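Local coordinates for protein 6-phospho-alpha-glucosidase (Merdibacter massiliensis, PDB 6VC6) that probably hydrolyses 6-phospho-alpha-glucosides with the help of NAD and a manganese ion, as in other family 4 glycoside hydrolases, at residues N5-G10 with D79-Q84; K34-D39 with A72-D77; I40-Q45 with Y67-A72. All blocks are in the same frame, centred on the assembly; numbering follows the deposited sequence.

Overall arrangement
Strand 4-9 comes first in the chain, and its end leads to the NAD site. The chain then returns as strand 32-38, continues into helix 42-59 and comes back as strand 64-68. Interaction 3 closes this innermost loop. Helix 71-75 follows and packs on strand 32-38, which is interaction 2; the segments of the two share A72. Strand 80-83 then pairs with strand 4-9, and interaction 1 closes the widest loop. The three are nested one inside another, and none cross. Backbone hydrogen bonds also link neighbouring strands, from I8 and G10 to F38 and from L37 to T68. All three touch NAD.

Interaction 1 (N5-G10 with D79-Q84); sequences NVCIVG and DFIFMQ. With NAD (nicotinamide-adenine-dinucleotide), chain G.
Main-chain hydrogen bonds join N5-G10 to D79-Q84 along their whole length. C7 N donates to F80 O, and C7 O accepts from F82 N at 2.7 Å. V9 repeats the pattern: its N meets F82 O at 2.6 Å and its O takes Q84 N. At the start, N5 O is shared by two donors, D79 N and F80 N. The strands run parallel, with their short axes 20° apart.

One side chain joins the polar set. N5 N donates to D79 OD2 at 3.1 Å, through the anti lone pair and in a nearly straight line. The side-chain amide of N5 turns elsewhere, and its ND2 bonds D77 O.

These are the first and fourth strands of the Rossmann-type, parallel part of the sheet, neighbours at the middle of its order 3-2-1-4-5-6. G10 opens the glycine-rich turn after the first strand. A side chain on G10 would clash with Q84 O. Both G10 and Q84 line the NAD pocket.

Apolar contacts fill both faces of the sheet. On the face of V6, I8, F80 and F82, CG1 of V6 stands over the centre of the F82 ring, a CH-pi contact of 4.1 Å to the centroid and 7° off the normal. V6 chi1 (179°) sets CG1 opposite the backbone N. CG1 of I8 meets F82 CB at 4.0 Å, and F23 of helix 16-25 touches both residues.

On the other face, I81 lays CD1 on C7 CB at 3.6 Å. I81 CG2 touches V9 CG2 at 3.7 Å. M83, modelled as selenomethionine, bends at chi3 and sets CE 3.6 Å from V9 CG1. Helix 113-136 covers M83. Beyond the strands, Q84 OE1 is hydrogen-bonded to T16 OG1.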
# COMPACT_ATOMS: atom_id res chain seq x y z
N ASN A 5 -23.25 0.30 -2.83
CA ASN A 5 -22.79 -0.86 -3.57
C ASN A 5 -21.27 -0.83 -3.65
O ASN A 5 -20.69 0.18 -4.06
CB ASN A 5 -23.39 -0.89 -4.98
CG ASN A 5 -24.90 -1.03 -4.97
OD1 ASN A 5 -25.49 -1.49 -3.99
ND2 ASN A 5 -25.54 -0.63 -6.06
N VAL A 6 -20.64 -1.94 -3.26
CA VAL A 6 -19.19 -2.02 -3.16
C VAL A 6 -18.70 -3.21 -3.97
O VAL A 6 -19.34 -4.27 -3.99
CB VAL A 6 -18.73 -2.14 -1.69
CG1 VAL A 6 -17.22 -2.24 -1.60
CG2 VAL A 6 -19.25 -0.96 -0.88
N CYS A 7 -17.57 -3.04 -4.65
CA CYS A 7 -16.91 -4.13 -5.36
C CYS A 7 -15.45 -4.18 -4.94
O CYS A 7 -14.76 -3.15 -4.94
CB CYS A 7 -17.01 -3.97 -6.88
SG CYS A 7 -15.90 -5.06 -7.81
N ILE A 8 -14.98 -5.37 -4.57
CA ILE A 8 -13.58 -5.59 -4.22
C ILE A 8 -12.88 -6.19 -5.43
O ILE A 8 -13.23 -7.29 -5.87
CB ILE A 8 -13.45 -6.50 -2.99
CG1 ILE A 8 -13.96 -5.79 -1.73
CG2 ILE A 8 -12.00 -6.94 -2.81
CD1 ILE A 8 -13.94 -6.66 -0.50
N VAL A 9 -11.89 -5.48 -5.96
CA VAL A 9 -11.06 -5.99 -7.04
C VAL A 9 -9.90 -6.75 -6.43
O VAL A 9 -9.09 -6.18 -5.69
CB VAL A 9 -10.57 -4.86 -7.95
CG1 VAL A 9 -9.54 -5.40 -8.94
CG2 VAL A 9 -11.73 -4.22 -8.69
N GLY A 10 -9.81 -8.04 -6.73
CA GLY A 10 -8.86 -8.91 -6.07
C GLY A 10 -9.53 -9.69 -4.95
O GLY A 10 -9.03 -9.75 -3.83
N ASP A 79 -20.86 2.23 -6.19
CA ASP A 79 -20.51 3.47 -5.51
C ASP A 79 -19.04 3.50 -5.10
O ASP A 79 -18.40 4.56 -5.15
CB ASP A 79 -21.39 3.68 -4.28
CG ASP A 79 -22.86 3.83 -4.63
OD1 ASP A 79 -23.19 4.75 -5.40
OD2 ASP A 79 -23.67 3.03 -4.13
N PHE A 80 -18.49 2.35 -4.71
CA PHE A 80 -17.11 2.26 -4.26
C PHE A 80 -16.46 1.02 -4.85
O PHE A 80 -17.09 -0.04 -4.92
CB PHE A 80 -17.02 2.21 -2.73
CG PHE A 80 -17.26 3.54 -2.06
CD1 PHE A 80 -16.22 4.45 -1.92
CD2 PHE A 80 -18.51 3.87 -1.59
CE1 PHE A 80 -16.44 5.67 -1.30
CE2 PHE A 80 -18.73 5.09 -0.97
CZ PHE A 80 -17.69 5.99 -0.83
N ILE A 81 -15.21 1.16 -5.27
CA ILE A 81 -14.40 0.05 -5.75
C ILE A 81 -13.17 -0.06 -4.85
O ILE A 81 -12.35 0.86 -4.81
CB ILE A 81 -13.99 0.22 -7.22
CG1 ILE A 81 -15.21 0.48 -8.09
CG2 ILE A 81 -13.23 -1.00 -7.71
CD1 ILE A 81 -16.16 -0.70 -8.19
N PHE A 82 -13.06 -1.17 -4.13
CA PHE A 82 -11.91 -1.45 -3.28
C PHE A 82 -10.93 -2.31 -4.09
O PHE A 82 -11.23 -3.46 -4.40
CB PHE A 82 -12.32 -2.16 -1.99
CG PHE A 82 -13.10 -1.30 -1.03
CD1 PHE A 82 -13.43 0.01 -1.34
CD2 PHE A 82 -13.51 -1.81 0.19
CE1 PHE A 82 -14.15 0.79 -0.45
CE2 PHE A 82 -14.23 -1.04 1.08
CZ PHE A 82 -14.54 0.27 0.76
N MSE A 83 -9.77 -1.75 -4.41
CA MSE A 83 -8.80 -2.46 -5.23
C MSE A 83 -7.62 -2.98 -4.40
O MSE A 83 -6.92 -2.20 -3.76
CB MSE A 83 -8.29 -1.56 -6.36
CG MSE A 83 -9.38 -0.76 -7.05
SE MSE A 83 -8.87 -0.21 -8.85
CE MSE A 83 -8.96 -1.94 -9.73
N GLN A 84 -7.41 -4.29 -4.43
CA GLN A 84 -6.30 -4.92 -3.72
C GLN A 84 -5.75 -6.09 -4.54
O GLN A 84 -5.55 -7.19 -4.04
CB GLN A 84 -6.73 -5.37 -2.32
CG GLN A 84 -7.94 -6.30 -2.29
CD GLN A 84 -8.20 -6.85 -0.90
OE1 GLN A 84 -9.02 -7.75 -0.72
NE2 GLN A 84 -7.50 -6.31 0.09
PA NAD G . -2.57 -12.02 -3.00
O1A NAD G . -2.96 -12.88 -1.82
O2A NAD G . -1.77 -12.62 -4.13
O5B NAD G . -3.90 -11.36 -3.61
C5B NAD G . -3.88 -10.78 -4.91
C4B NAD G . -5.18 -11.11 -5.63
O4B NAD G . -5.37 -10.20 -6.72
C3B NAD G . -5.13 -12.51 -6.21
O3B NAD G . -6.30 -13.23 -5.80
C2B NAD G . -5.15 -12.33 -7.71
O2B NAD G . -5.96 -13.33 -8.33
C1B NAD G . -5.75 -10.94 -7.88
N9A NAD G . -5.28 -10.29 -9.12
C8A NAD G . -4.03 -10.28 -9.61
N7A NAD G . -3.97 -9.59 -10.78
C5A NAD G . -5.21 -9.14 -11.05
C6A NAD G . -5.85 -8.35 -12.12
N6A NAD G . -5.13 -7.87 -13.17
N1A NAD G . -7.18 -8.11 -12.02
C2A NAD G . -7.90 -8.57 -10.99
N3A NAD G . -7.38 -9.30 -9.98
C4A NAD G . -6.07 -9.61 -9.96
O3 NAD G . -1.78 -10.72 -2.47
PN NAD G . -1.94 -10.16 -0.97
O1N NAD G . -0.71 -10.54 -0.18
O2N NAD G . -3.32 -10.49 -0.45
O5D NAD G . -1.88 -8.58 -1.26
C5D NAD G . -3.03 -7.90 -1.76
C4D NAD G . -2.59 -6.53 -2.26
O4D NAD G . -2.77 -5.55 -1.22
C3D NAD G . -1.11 -6.53 -2.61
O3D NAD G . -0.93 -5.90 -3.87
C2D NAD G . -0.46 -5.68 -1.54
O2D NAD G . 0.65 -4.95 -2.07
C1D NAD G . -1.60 -4.75 -1.16
N1N NAD G . -1.41 -4.14 0.15
C2N NAD G . -1.21 -2.82 0.18
C3N NAD G . -1.02 -2.15 1.38
C7N NAD G . -0.80 -0.67 1.35
O7N NAD G . -0.40 -0.10 2.36
N7N NAD G . -1.04 -0.01 0.22
C4N NAD G . -1.05 -2.87 2.57
C5N NAD G . -1.26 -4.24 2.51
C6N NAD G . -1.44 -4.86 1.28

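Interaction 2 (K34-D39 with A72-D77); sequences KLVLFD and AEAYKD. With NAD (nicotinamide-adenine-dinucleotide), chain G.
The first torsions turn F38 and Y75 toward each other. F38 chi1 (179°) carries the ring out opposite the backbone N, while Y75 chi1 (-55°) keeps its ring beside the backbone N and lets the phenol run across to F38. The two side chains cross at about a right angle. The edge of Y75 faces the ring of F38, an edge-to-face pair with planes 53° apart and centroids 5.2 Å from each other. CZ of Y75 sits above one face of F38, offset toward the rim. The phenol oxygen comes closest, with Y75 OH 3.1 Å from F38 CD2, so the fit is tight.

A74 packs beside F38: its CB lies 3.7 Å from F38 CB and also touches the ring. CG1 of V36 reaches A74 CA at 3.7 Å. The contact is apolar, with no hydrogen bond across it.

The strand is the second of the Rossmann-type fold, and short helix 71-75 lies against one face of the sheet. Y75 also touches C7 and V9 of strand 4-9 and I133 of helix 113-136. With an alanine at F38, the Y75 ring would probably lose the face its edge packs on, and a gap would be likely to open between it and A74.

Just after the strand comes the acidic residue that commonly holds the adenosine ribose in this fold. D39 points away from the helix and grips both ribose hydroxyls. NAD O2B donates to D39 OD1 at 2.5 Å, and NAD O3B to D39 OD2 at 2.8 Å. D39 also takes backbone N-H groups from G12 and D41, which fix its carboxylate.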
# COMPACT_ATOMS: atom_id res chain seq x y z
N LYS A 34 -25.13 -4.04 -1.55
CA LYS A 34 -24.63 -5.06 -2.46
C LYS A 34 -23.11 -5.07 -2.41
O LYS A 34 -22.48 -4.01 -2.37
CB LYS A 34 -25.12 -4.80 -3.89
CG LYS A 34 -24.70 -5.85 -4.90
CD LYS A 34 -25.03 -5.40 -6.31
CE LYS A 34 -24.62 -6.43 -7.35
NZ LYS A 34 -24.75 -5.91 -8.74
N LEU A 35 -22.53 -6.27 -2.41
CA LEU A 35 -21.09 -6.45 -2.44
C LEU A 35 -20.74 -7.49 -3.49
O LEU A 35 -21.38 -8.55 -3.56
CB LEU A 35 -20.55 -6.88 -1.07
CG LEU A 35 -19.08 -7.30 -1.05
CD1 LEU A 35 -18.16 -6.08 -1.13
CD2 LEU A 35 -18.76 -8.13 0.18
N VAL A 36 -19.73 -7.19 -4.31
CA VAL A 36 -19.28 -8.09 -5.37
C VAL A 36 -17.78 -8.26 -5.26
O VAL A 36 -17.03 -7.27 -5.24
CB VAL A 36 -19.66 -7.55 -6.77
CG1 VAL A 36 -19.19 -8.52 -7.85
CG2 VAL A 36 -21.15 -7.32 -6.87
N LEU A 37 -17.33 -9.51 -5.20
CA LEU A 37 -15.91 -9.83 -5.25
C LEU A 37 -15.52 -10.13 -6.69
O LEU A 37 -16.09 -11.04 -7.31
CB LEU A 37 -15.58 -11.02 -4.35
CG LEU A 37 -15.92 -10.92 -2.86
CD1 LEU A 37 -15.42 -12.16 -2.13
CD2 LEU A 37 -15.33 -9.66 -2.25
N PHE A 38 -14.57 -9.38 -7.23
CA PHE A 38 -14.06 -9.62 -8.57
C PHE A 38 -12.61 -10.09 -8.51
O PHE A 38 -11.84 -9.64 -7.65
CB PHE A 38 -14.16 -8.36 -9.44
CG PHE A 38 -13.61 -8.55 -10.83
CD1 PHE A 38 -14.37 -9.16 -11.82
CD2 PHE A 38 -12.32 -8.14 -11.15
CE1 PHE A 38 -13.87 -9.34 -13.09
CE2 PHE A 38 -11.82 -8.32 -12.42
CZ PHE A 38 -12.59 -8.92 -13.39
N ASP A 39 -12.26 -10.98 -9.42
CA ASP A 39 -10.90 -11.49 -9.54
C ASP A 39 -10.74 -12.14 -10.90
O ASP A 39 -11.73 -12.55 -11.52
CB ASP A 39 -10.57 -12.49 -8.42
CG ASP A 39 -9.08 -12.61 -8.16
OD1 ASP A 39 -8.33 -12.84 -9.13
OD2 ASP A 39 -8.67 -12.48 -6.99
N ALA A 72 -18.46 -6.97 -16.19
CA ALA A 72 -19.77 -6.33 -16.28
C ALA A 72 -20.57 -6.54 -15.00
O ALA A 72 -21.19 -5.61 -14.48
CB ALA A 72 -20.53 -6.86 -17.49
N GLU A 73 -20.57 -7.77 -14.48
CA GLU A 73 -21.28 -8.05 -13.24
C GLU A 73 -20.68 -7.29 -12.06
O GLU A 73 -21.40 -6.94 -11.12
CB GLU A 73 -21.27 -9.55 -12.95
CG GLU A 73 -22.18 -10.39 -13.83
CD GLU A 73 -22.22 -11.84 -13.40
OE1 GLU A 73 -21.61 -12.17 -12.37
OE2 GLU A 73 -22.85 -12.65 -14.11
N ALA A 74 -19.38 -7.03 -12.10
CA ALA A 74 -18.69 -6.47 -10.94
C ALA A 74 -18.82 -4.95 -10.88
O ALA A 74 -19.05 -4.40 -9.80
CB ALA A 74 -17.22 -6.88 -10.95
N TYR A 75 -18.68 -4.27 -12.01
CA TYR A 75 -18.48 -2.83 -12.02
C TYR A 75 -19.74 -2.03 -12.35
O TYR A 75 -19.69 -0.80 -12.35
CB TYR A 75 -17.37 -2.46 -13.02
CG TYR A 75 -16.06 -3.18 -12.76
CD1 TYR A 75 -15.65 -3.49 -11.47
CD2 TYR A 75 -15.24 -3.54 -13.82
CE1 TYR A 75 -14.46 -4.14 -11.24
CE2 TYR A 75 -14.04 -4.19 -13.60
CZ TYR A 75 -13.65 -4.49 -12.30
OH TYR A 75 -12.46 -5.14 -12.08
N LYS A 76 -20.86 -2.69 -12.62
CA LYS A 76 -22.07 -1.98 -13.00
C LYS A 76 -22.78 -1.43 -11.77
O LYS A 76 -23.03 -2.17 -10.81
CB LYS A 76 -23.01 -2.89 -13.79
CG LYS A 76 -22.83 -2.80 -15.30
CD LYS A 76 -24.13 -3.10 -16.03
CE LYS A 76 -24.27 -4.58 -16.31
NZ LYS A 76 -23.36 -5.02 -17.41
N ASP A 77 -23.09 -0.13 -11.80
CA ASP A 77 -23.84 0.55 -10.74
C ASP A 77 -23.15 0.38 -9.38
O ASP A 77 -23.72 -0.14 -8.42
CB ASP A 77 -25.29 0.05 -10.70
CG ASP A 77 -26.18 0.92 -9.83
OD1 ASP A 77 -26.67 0.42 -8.79
OD2 ASP A 77 -26.38 2.10 -10.17
PA NAD G . -2.57 -12.02 -3.00
O1A NAD G . -2.96 -12.88 -1.82
O2A NAD G . -1.77 -12.62 -4.13
O5B NAD G . -3.90 -11.36 -3.61
C5B NAD G . -3.88 -10.78 -4.91
C4B NAD G . -5.18 -11.11 -5.63
O4B NAD G . -5.37 -10.20 -6.72
C3B NAD G . -5.13 -12.51 -6.21
O3B NAD G . -6.30 -13.23 -5.80
C2B NAD G . -5.15 -12.33 -7.71
O2B NAD G . -5.96 -13.33 -8.33
C1B NAD G . -5.75 -10.94 -7.88
N9A NAD G . -5.28 -10.29 -9.12
C8A NAD G . -4.03 -10.28 -9.61
N7A NAD G . -3.97 -9.59 -10.78
C5A NAD G . -5.21 -9.14 -11.05
C6A NAD G . -5.85 -8.35 -12.12
N6A NAD G . -5.13 -7.87 -13.17
N1A NAD G . -7.18 -8.11 -12.02
C2A NAD G . -7.90 -8.57 -10.99
N3A NAD G . -7.38 -9.30 -9.98
C4A NAD G . -6.07 -9.61 -9.96
O3 NAD G . -1.78 -10.72 -2.47
PN NAD G . -1.94 -10.16 -0.97
O1N NAD G . -0.71 -10.54 -0.18
O2N NAD G . -3.32 -10.49 -0.45
O5D NAD G . -1.88 -8.58 -1.26
C5D NAD G . -3.03 -7.90 -1.76
C4D NAD G . -2.59 -6.53 -2.26
O4D NAD G . -2.77 -5.55 -1.22
C3D NAD G . -1.11 -6.53 -2.61
O3D NAD G . -0.93 -5.90 -3.87
C2D NAD G . -0.46 -5.68 -1.54
O2D NAD G . 0.65 -4.95 -2.07
C1D NAD G . -1.60 -4.75 -1.16
N1N NAD G . -1.41 -4.14 0.15
C2N NAD G . -1.21 -2.82 0.18
C3N NAD G . -1.02 -2.15 1.38
C7N NAD G . -0.80 -0.67 1.35
O7N NAD G . -0.40 -0.10 2.36
N7N NAD G . -1.04 -0.01 0.22
C4N NAD G . -1.05 -2.87 2.57
C5N NAD G . -1.26 -4.24 2.51
C6N NAD G . -1.44 -4.86 1.28

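Interaction 3 (I40-Q45 with Y67-A72); sequences IDAERQ and YTTDPA. With NAD (nicotinamide-adenine-dinucleotide), chain G.
The hydroxyl of T68, a residue next to the Q45 side chain, is gripped by two groups, D70 N and E73 OE1. D70 N donates to T68 OG1 at 2.9 Å, which makes an ST turn, and E73 OE1 is hydrogen-bonded to the same oxygen. D70 then caps helix 71-75, though its bond from A72 N is weak.

Across the contact, Q45 does most of the touching. Its CG lies opposite the backbone N (chi1 -171°) and the chain stays extended, so the amide reaches the backbone of T68. Q45 CD is 4.0 Å from Y67 CB. The amide lies at the edge of the Y67 ring, its plane turned 67° from that of the ring. The two side chains slide past each other in opposite directions. Y67 OH is bonded further out, to E50 of helix 42-59. The second touch is methyl to methyl: A42 CB meets T69 CG2 at 3.7 Å.

The same helix start also serves NAD. D41 is the N-cap, and R44 N reaches its OD1 at 3.3 Å from above the carboxylate plane. R44 runs out straight to the cofactor. Its NH2 donates to NAD O1A at 2.9 Å, while its NE makes weak bonds to NAD O3B and G12 O. Its NH1 pairs with E292 in a salt bridge, so both terminal nitrogens have a partner. I40 packs on the adenine, with CG1 3.8 Å from NAD C5A.

The contact lies within the beta-alpha-beta unit of strand 32-38, helix 42-59 and strand 64-68. Here the first turn of the helix meets the end of the outermost strand on this side of the sheet. L37 of strand 32-38 touches both Q45 and Y67, and helix 113-136 touches P71 and A72.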
# COMPACT_ATOMS: atom_id res chain seq x y z
N ILE A 40 -9.49 -12.22 -11.36
CA ILE A 40 -9.20 -12.94 -12.60
C ILE A 40 -8.85 -14.40 -12.36
O ILE A 40 -8.70 -15.16 -13.33
CB ILE A 40 -8.05 -12.26 -13.38
CG1 ILE A 40 -6.75 -12.32 -12.57
CG2 ILE A 40 -8.41 -10.82 -13.71
CD1 ILE A 40 -5.51 -12.12 -13.41
N ASP A 41 -8.72 -14.81 -11.10
CA ASP A 41 -8.43 -16.20 -10.74
C ASP A 41 -9.69 -16.77 -10.08
O ASP A 41 -9.94 -16.53 -8.90
CB ASP A 41 -7.22 -16.27 -9.81
CG ASP A 41 -6.63 -17.66 -9.73
OD1 ASP A 41 -7.37 -18.65 -9.90
OD2 ASP A 41 -5.40 -17.77 -9.51
N ALA A 42 -10.47 -17.52 -10.86
CA ALA A 42 -11.73 -18.04 -10.35
C ALA A 42 -11.52 -19.05 -9.23
O ALA A 42 -12.26 -19.06 -8.24
CB ALA A 42 -12.54 -18.67 -11.49
N GLU A 43 -10.51 -19.92 -9.36
CA GLU A 43 -10.31 -20.96 -8.36
C GLU A 43 -9.76 -20.41 -7.06
O GLU A 43 -10.10 -20.92 -5.98
CB GLU A 43 -9.38 -22.04 -8.92
CG GLU A 43 -10.09 -23.15 -9.67
CD GLU A 43 -10.62 -24.24 -8.76
OE1 GLU A 43 -10.54 -25.43 -9.13
OE2 GLU A 43 -11.13 -23.90 -7.67
N ARG A 44 -8.91 -19.38 -7.12
CA ARG A 44 -8.39 -18.78 -5.90
C ARG A 44 -9.46 -18.00 -5.15
O ARG A 44 -9.44 -17.95 -3.91
CB ARG A 44 -7.20 -17.87 -6.22
CG ARG A 44 -6.53 -17.26 -5.01
CD ARG A 44 -5.37 -16.37 -5.41
NE ARG A 44 -4.74 -15.73 -4.25
CZ ARG A 44 -3.80 -16.30 -3.51
NH1 ARG A 44 -3.36 -17.52 -3.80
NH2 ARG A 44 -3.29 -15.64 -2.47
N GLN A 45 -10.41 -17.41 -5.87
CA GLN A 45 -11.46 -16.61 -5.25
C GLN A 45 -12.61 -17.46 -4.71
O GLN A 45 -13.32 -17.01 -3.81
CB GLN A 45 -12.00 -15.60 -6.26
CG GLN A 45 -12.95 -14.56 -5.69
CD GLN A 45 -13.48 -13.60 -6.74
OE1 GLN A 45 -13.39 -12.38 -6.58
NE2 GLN A 45 -14.03 -14.15 -7.81
N TYR A 67 -19.62 -13.26 -5.94
CA TYR A 67 -18.26 -13.22 -6.43
C TYR A 67 -18.25 -13.67 -7.88
O TYR A 67 -18.99 -14.58 -8.26
CB TYR A 67 -17.32 -14.09 -5.58
CG TYR A 67 -17.61 -15.57 -5.60
CD1 TYR A 67 -18.48 -16.14 -4.67
CD2 TYR A 67 -17.00 -16.42 -6.52
CE1 TYR A 67 -18.75 -17.49 -4.67
CE2 TYR A 67 -17.26 -17.77 -6.53
CZ TYR A 67 -18.13 -18.31 -5.60
OH TYR A 67 -18.40 -19.66 -5.61
N THR A 68 -17.42 -13.02 -8.70
CA THR A 68 -17.45 -13.24 -10.13
C THR A 68 -16.09 -12.94 -10.74
O THR A 68 -15.24 -12.30 -10.12
CB THR A 68 -18.52 -12.38 -10.81
OG1 THR A 68 -18.50 -12.61 -12.22
CG2 THR A 68 -18.25 -10.91 -10.55
N THR A 69 -15.90 -13.42 -11.97
CA THR A 69 -14.76 -13.06 -12.80
C THR A 69 -15.20 -12.31 -14.05
O THR A 69 -14.46 -12.24 -15.03
CB THR A 69 -13.95 -14.30 -13.19
OG1 THR A 69 -14.61 -14.99 -14.26
CG2 THR A 69 -13.81 -15.24 -12.00
N ASP A 70 -16.41 -11.74 -14.03
CA ASP A 70 -16.97 -11.00 -15.14
C ASP A 70 -16.95 -9.51 -14.82
O ASP A 70 -17.57 -9.10 -13.82
CB ASP A 70 -18.39 -11.47 -15.44
CG ASP A 70 -19.05 -10.69 -16.56
OD1 ASP A 70 -18.33 -10.14 -17.42
OD2 ASP A 70 -20.30 -10.63 -16.59
N PRO A 71 -16.27 -8.68 -15.61
CA PRO A 71 -16.21 -7.24 -15.27
C PRO A 71 -17.56 -6.56 -15.29
O PRO A 71 -17.80 -5.65 -14.49
CB PRO A 71 -15.27 -6.68 -16.35
CG PRO A 71 -14.48 -7.85 -16.84
CD PRO A 71 -15.41 -9.02 -16.76
N ALA A 72 -18.46 -6.97 -16.19
CA ALA A 72 -19.77 -6.33 -16.28
C ALA A 72 -20.57 -6.54 -15.00
O ALA A 72 -21.19 -5.61 -14.48
CB ALA A 72 -20.53 -6.86 -17.49
PA NAD G . -2.57 -12.02 -3.00
O1A NAD G . -2.96 -12.88 -1.82
O2A NAD G . -1.77 -12.62 -4.13
O5B NAD G . -3.90 -11.36 -3.61
C5B NAD G . -3.88 -10.78 -4.91
C4B NAD G . -5.18 -11.11 -5.63
O4B NAD G . -5.37 -10.20 -6.72
C3B NAD G . -5.13 -12.51 -6.21
O3B NAD G . -6.30 -13.23 -5.80
C2B NAD G . -5.15 -12.33 -7.71
O2B NAD G . -5.96 -13.33 -8.33
C1B NAD G . -5.75 -10.94 -7.88
N9A NAD G . -5.28 -10.29 -9.12
C8A NAD G . -4.03 -10.28 -9.61
N7A NAD G . -3.97 -9.59 -10.78
C5A NAD G . -5.21 -9.14 -11.05
C6A NAD G . -5.85 -8.35 -12.12
N6A NAD G . -5.13 -7.87 -13.17
N1A NAD G . -7.18 -8.11 -12.02
C2A NAD G . -7.90 -8.57 -10.99
N3A NAD G . -7.38 -9.30 -9.98
C4A NAD G . -6.07 -9.61 -9.96
O3 NAD G . -1.78 -10.72 -2.47
PN NAD G . -1.94 -10.16 -0.97
O1N NAD G . -0.71 -10.54 -0.18
O2N NAD G . -3.32 -10.49 -0.45
O5D NAD G . -1.88 -8.58 -1.26
C5D NAD G . -3.03 -7.90 -1.76
C4D NAD G . -2.59 -6.53 -2.26
O4D NAD G . -2.77 -5.55 -1.22
C3D NAD G . -1.11 -6.53 -2.61
O3D NAD G . -0.93 -5.90 -3.87
C2D NAD G . -0.46 -5.68 -1.54
O2D NAD G . 0.65 -4.95 -2.07
C1D NAD G . -1.60 -4.75 -1.16
N1N NAD G . -1.41 -4.14 0.15
C2N NAD G . -1.21 -2.82 0.18
C3N NAD G . -1.02 -2.15 1.38
C7N NAD G . -0.80 -0.67 1.35
O7N NAD G . -0.40 -0.10 2.36
N7N NAD G . -1.04 -0.01 0.22
C4N NAD G . -1.05 -2.87 2.57
C5N NAD G . -1.26 -4.24 2.51
C6N NAD G . -1.44 -4.86 1.28